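Local coordinates for conserved exported protein (Bacteroides fragilis, PDB 3CLW) that is of unknown function but probably hydrolyses O-glycosidic bonds in carbohydrates, at residues 429-434 and 438-443; 345-350 and 407-412. All blocks are in the same frame, centred on the assembly; numbering follows the deposited sequence.

Contact 1 of 2, residues 429-434 and 438-443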
loop_
_atom_site.group_PDB
_atom_site.type_symbol
_atom_site.label_atom_id
_atom_site.label_comp_id
_atom_site.label_asym_id
_atom_site.label_seq_id
_atom_site.Cartn_x
_atom_site.Cartn_y
_atom_site.Cartn_z
ATOM N N ILE A 429 -3.381 19.137 6.589
ATOM C CA ILE A 429 -1.976 19.392 6.637
ATOM C C ILE A 429 -1.354 18.615 7.785
ATOM O O ILE A 429 -1.961 18.470 8.843
ATOM C CB ILE A 429 -1.700 20.923 6.650
ATOM C CG1 ILE A 429 -0.213 21.232 6.835
ATOM C CG2 ILE A 429 -2.491 21.568 7.719
ATOM C CD1 ILE A 429 0.136 22.670 6.515
ATOM N N SER A 430 -0.149 18.090 7.530
ATOM C CA SER A 430 0.571 17.203 8.453
ATOM C C SER A 430 2.053 17.443 8.255
ATOM O O SER A 430 2.455 17.922 7.200
ATOM C CB SER A 430 0.219 15.718 8.184
ATOM O OG SER A 430 0.474 15.342 6.821
ATOM N N SER A 431 2.860 17.126 9.268
ATOM C CA SER A 431 4.308 17.330 9.199
ATOM C C SER A 431 5.104 16.139 9.699
ATOM O O SER A 431 4.592 15.337 10.474
ATOM C CB SER A 431 4.716 18.598 9.961
ATOM O OG SER A 431 4.057 19.730 9.436
ATOM N N TYR A 432 6.357 16.029 9.259
ATOM C CA TYR A 432 7.180 14.832 9.500
ATOM C C TYR A 432 8.573 15.326 9.544
ATOM O O TYR A 432 8.862 16.297 8.889
ATOM C CB TYR A 432 7.049 13.783 8.350
ATOM C CG TYR A 432 5.619 13.481 8.061
ATOM C CD1 TYR A 432 5.006 12.367 8.608
ATOM C CD2 TYR A 432 4.857 14.341 7.288
ATOM C CE1 TYR A 432 3.682 12.133 8.409
ATOM C CE2 TYR A 432 3.521 14.107 7.061
ATOM C CZ TYR A 432 2.940 13.004 7.632
ATOM O OH TYR A 432 1.619 12.750 7.411
ATOM N N THR A 433 9.441 14.661 10.291
ATOM C CA THR A 433 10.846 15.081 10.355
ATOM C C THR A 433 11.833 13.941 10.609
ATOM O O THR A 433 11.498 12.942 11.231
ATOM C CB THR A 433 11.094 16.205 11.410
ATOM O OG1 THR A 433 12.442 16.686 11.291
ATOM C CG2 THR A 433 10.883 15.709 12.829
ATOM N N ASP A 434 13.053 14.115 10.133
ATOM C CA ASP A 434 14.156 13.260 10.541
ATOM C C ASP A 434 15.175 14.022 11.410
ATOM O O ASP A 434 16.295 13.556 11.615
ATOM C CB ASP A 434 14.861 12.675 9.305
ATOM C CG ASP A 434 15.495 13.757 8.405
ATOM O OD1 ASP A 434 15.217 14.970 8.573
ATOM O OD2 ASP A 434 16.272 13.373 7.505
ATOM N N VAL A 438 12.263 19.345 7.865
ATOM C CA VAL A 438 10.868 19.253 8.261
ATOM C C VAL A 438 10.023 19.344 6.985
ATOM O O VAL A 438 10.154 20.297 6.207
ATOM C CB VAL A 438 10.475 20.296 9.345
ATOM C CG1 VAL A 438 8.987 20.179 9.738
ATOM C CG2 VAL A 438 11.327 20.104 10.581
ATOM N N VAL A 439 9.180 18.317 6.788
ATOM C CA VAL A 439 8.365 18.127 5.600
ATOM C C VAL A 439 6.899 18.324 5.958
ATOM O O VAL A 439 6.372 17.664 6.842
ATOM C CB VAL A 439 8.564 16.681 5.012
ATOM C CG1 VAL A 439 7.578 16.390 3.861
ATOM C CG2 VAL A 439 10.029 16.439 4.594
ATOM N N THR A 440 6.243 19.241 5.277
ATOM C CA THR A 440 4.841 19.514 5.522
ATOM C C THR A 440 4.036 19.317 4.223
ATOM O O THR A 440 4.441 19.760 3.149
ATOM C CB THR A 440 4.689 20.935 6.103
ATOM O OG1 THR A 440 5.469 21.016 7.309
ATOM C CG2 THR A 440 3.273 21.241 6.425
ATOM N N VAL A 441 2.921 18.613 4.317
ATOM C CA VAL A 441 2.119 18.349 3.134
ATOM C C VAL A 441 0.728 18.871 3.396
ATOM O O VAL A 441 0.067 18.436 4.339
ATOM C CB VAL A 441 2.079 16.833 2.758
ATOM C CG1 VAL A 441 1.281 16.604 1.490
ATOM C CG2 VAL A 441 3.478 16.265 2.596
ATOM N N ALA A 442 0.312 19.816 2.564
ATOM C CA ALA A 442 -0.941 20.519 2.708
ATOM C C ALA A 442 -1.857 20.210 1.555
ATOM O O ALA A 442 -1.488 20.376 0.391
ATOM C CB ALA A 442 -0.696 22.022 2.795
ATOM N N ILE A 443 -3.053 19.743 1.867
ATOM C CA ILE A 443 -4.054 19.539 0.823
ATOM C C ILE A 443 -5.077 20.635 0.890
ATOM O O ILE A 443 -5.744 20.789 1.921
ATOM C CB ILE A 443 -4.798 18.185 0.954
ATOM C CG1 ILE A 443 -3.800 17.035 1.093
ATOM C CG2 ILE A 443 -5.767 17.984 -0.235
ATOM C CD1 ILE A 443 -4.442 15.741 1.548
HETATM O O HOH W 1 -1.086 15.964 5.011
#
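S431 and T440 face each other as a non-hydrogen-bonded antiparallel pair, and their hydroxyls close the gap between the strands: S431 OG lies 2.9 Å from T440 OG1, with either able to be the donor. Both oxygens stand anti to their own carbonyl carbon (chi1 -58° in each residue), which leaves T440 CG2 anti to the backbone N, against I429 and still close to S431 OG. There the packing is tight, I429 CD1 coming to 3.4 Å from T440 CG2 while the same methyl also reaches A442 CB. On the opposite face, Y432 lays its ring edge, at CD2, close to V439 O. The backbone ladder runs through two hydrogen-bonded pairs, S430 with V441 and Y432 with V439; the N-H of V439 points almost straight (177°) at Y432 O, 2.9 Å from V439 N. This is a beta hairpin, strands 427-433 and 438-444 joined by a short turn, in which D434 OD1 accepts from the backbone N of K436 and E437, and T433 OG1 bonds to E437 O and G435 N. S430 OG is hydrogen-bonded to Y432 OH at 2.9 Å, and a water donates to V441 O. Further out, H343 and T347 of helix 328-347 and Y399 of helix 391-400 touch S430, whereas I10 of strand 6-25 packs on S431 and T440. Backbone bonds carry the sheet on to strand 408-414 beside S431 and to strand 490-495 beside T440.

Contact 2 of 2, residues 345-350 and 407-412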
loop_
_atom_site.group_PDB
_atom_site.type_symbol
_atom_site.label_atom_id
_atom_site.label_comp_id
_atom_site.label_asym_id
_atom_site.label_seq_id
_atom_site.Cartn_x
_atom_site.Cartn_y
_atom_site.Cartn_z
ATOM N N ASP A 345 -5.212 8.552 6.932
ATOM C CA ASP A 345 -4.486 7.381 7.408
ATOM C C ASP A 345 -3.295 7.736 8.285
ATOM O O ASP A 345 -3.099 7.138 9.356
ATOM C CB ASP A 345 -4.066 6.473 6.257
ATOM C CG ASP A 345 -5.209 5.589 5.788
ATOM O OD1 ASP A 345 -6.213 5.467 6.521
ATOM O OD2 ASP A 345 -5.123 5.022 4.692
ATOM N N LEU A 346 -2.497 8.693 7.825
ATOM C CA LEU A 346 -1.304 9.144 8.549
ATOM C C LEU A 346 -1.621 9.911 9.836
ATOM O O LEU A 346 -0.932 9.773 10.817
ATOM C CB LEU A 346 -0.440 10.026 7.640
ATOM C CG LEU A 346 0.241 9.376 6.436
ATOM C CD1 LEU A 346 0.923 10.432 5.569
ATOM C CD2 LEU A 346 1.225 8.274 6.872
ATOM N N THR A 347 -2.667 10.730 9.809
ATOM C CA THR A 347 -2.938 11.634 10.920
ATOM C C THR A 347 -4.032 11.150 11.869
ATOM O O THR A 347 -4.025 11.525 13.012
ATOM C CB THR A 347 -3.296 13.058 10.432
ATOM O OG1 THR A 347 -4.482 12.984 9.638
ATOM C CG2 THR A 347 -2.173 13.660 9.608
ATOM N N LEU A 348 -4.982 10.359 11.388
ATOM C CA LEU A 348 -6.047 9.856 12.231
ATOM C C LEU A 348 -5.781 8.416 12.677
ATOM O O LEU A 348 -5.869 8.118 13.856
ATOM C CB LEU A 348 -7.416 9.983 11.556
ATOM C CG LEU A 348 -7.867 11.386 11.160
ATOM C CD1 LEU A 348 -9.351 11.392 10.864
ATOM C CD2 LEU A 348 -7.527 12.410 12.221
ATOM N N ALA A 349 -5.421 7.543 11.732
ATOM C CA ALA A 349 -5.127 6.150 12.037
ATOM C C ALA A 349 -3.666 5.975 12.445
ATOM O O ALA A 349 -3.270 4.877 12.835
ATOM C CB ALA A 349 -5.501 5.244 10.876
ATOM N N ASN A 350 -2.897 7.067 12.387
ATOM C CA ASN A 350 -1.462 7.077 12.683
ATOM C C ASN A 350 -0.685 5.988 11.946
ATOM O O ASN A 350 0.191 5.326 12.529
ATOM C CB ASN A 350 -1.215 6.994 14.202
ATOM C CG ASN A 350 -1.409 8.335 14.913
ATOM O OD1 ASN A 350 -0.529 8.810 15.618
ATOM N ND2 ASN A 350 -2.559 8.938 14.727
ATOM N N MET A 407 11.467 8.767 9.474
ATOM C CA MET A 407 10.981 10.075 9.875
ATOM C C MET A 407 9.854 9.850 10.851
ATOM O O MET A 407 9.172 8.834 10.797
ATOM C CB MET A 407 10.460 10.884 8.683
ATOM C CG MET A 407 11.548 11.563 7.823
ATOM S SD MET A 407 10.811 12.743 6.674
ATOM C CE MET A 407 12.294 13.419 5.994
ATOM N N LYS A 408 9.626 10.809 11.730
ATOM C CA LYS A 408 8.470 10.715 12.588
ATOM C C LYS A 408 7.493 11.814 12.254
ATOM O O LYS A 408 7.903 12.910 11.908
ATOM C CB LYS A 408 8.923 10.721 14.044
ATOM C CG LYS A 408 9.676 9.425 14.317
ATOM C CD LYS A 408 10.219 9.318 15.700
ATOM C CE LYS A 408 10.747 7.913 15.933
ATOM N NZ LYS A 408 12.017 7.995 16.725
ATOM N N ARG A 409 6.208 11.490 12.291
ATOM C CA ARG A 409 5.179 12.496 12.250
ATOM C C ARG A 409 5.246 13.344 13.535
ATOM O O ARG A 409 5.450 12.820 14.626
ATOM C CB ARG A 409 3.789 11.873 12.102
ATOM C CG ARG A 409 2.746 12.897 11.792
ATOM C CD ARG A 409 1.425 12.286 11.458
ATOM N NE ARG A 409 0.734 11.777 12.639
ATOM C CZ ARG A 409 -0.172 12.466 13.339
ATOM N NH1 ARG A 409 -0.452 13.715 13.010
ATOM N NH2 ARG A 409 -0.789 11.917 14.379
ATOM N N ILE A 410 5.094 14.654 13.380
ATOM C CA ILE A 410 5.165 15.592 14.505
ATOM C C ILE A 410 3.932 16.464 14.430
ATOM O O ILE A 410 3.203 16.423 13.430
ATOM C CB ILE A 410 6.467 16.425 14.489
ATOM C CG1 ILE A 410 6.612 17.213 13.165
ATOM C CG2 ILE A 410 7.658 15.521 14.698
ATOM C CD1 ILE A 410 7.904 17.974 13.041
ATOM N N ALA A 411 3.669 17.214 15.498
ATOM C CA ALA A 411 2.472 18.053 15.578
ATOM C C ALA A 411 2.548 19.287 14.666
ATOM O O ALA A 411 3.598 19.929 14.540
ATOM C CB ALA A 411 2.231 18.493 17.040
ATOM N N ILE A 412 1.423 19.617 14.051
ATOM C CA ILE A 412 1.260 20.891 13.345
ATOM C C ILE A 412 -0.193 21.326 13.589
ATOM O O ILE A 412 -1.120 20.757 13.049
ATOM C CB ILE A 412 1.649 20.818 11.818
ATOM C CG1 ILE A 412 1.318 22.138 11.088
ATOM C CG2 ILE A 412 0.950 19.643 11.111
ATOM C CD1 ILE A 412 1.976 22.328 9.716
#
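R409 leaves its strand with CG anti to the backbone N and stays extended through chi2, then bends at chi3 (75°), a turn that lays the guanidinium against the C-terminal end of helix 328-347. One face of that flat group rests on the backbone of T347, whose CA sits 3.7 Å above the guanidinium plane and over its centre. T347 CG2 lies 3.8 Å from R409 NH1. The T347 hydroxyl is turned to its own helix instead, bonding to H343 O. N350 comes in at the edge: its OD1 lies in the guanidinium plane and accepts a weak hydrogen bond from R409 NH2, long at 3.4 Å though fairly straight at 166°. The amide stands nearly perpendicular to the guanidinium, the two planes 87° apart. N350 itself has positive phi, marking where the chain leaves helical geometry. L346 O approaches R409 NE to 3.2 Å, but at an angle too poor for a bond. Q17 of strand 6-25 settles both groups, since its OE1 accepts from R409 NE and its NE2 donates to L346 O, so one amide fixes the arginine relative to the helix end. Helix 328-347, of the TIM barrel expected for the family, packs here against the beta structure at its side that contains strand 408-414, flanked by strands 6-25 and 427-433, while helix 285-300 meets N350 through H296.

In the fold
Contact 1 is local and mostly buried, a hairpin knit by regular backbone bonds, with a hydroxyl pair and aliphatic packing on one face. Contact 2 is only partly buried and spans residues far apart in sequence; in place of a backbone ladder inside a sheet it has side-chain chemistry between a helix end and that sheet. Strands 427-433 and 408-414 are neighbours, so the two contacts, about 9 Å apart between centres, share a sheet: T433 N lies 2.8 Å from K408 O, and I410 N 3.0 Å from S431 O, both probable hydrogen bonds. Y432 and R409 touch as well, and L346 packs against Y432, bringing helix 328-347 against both strands.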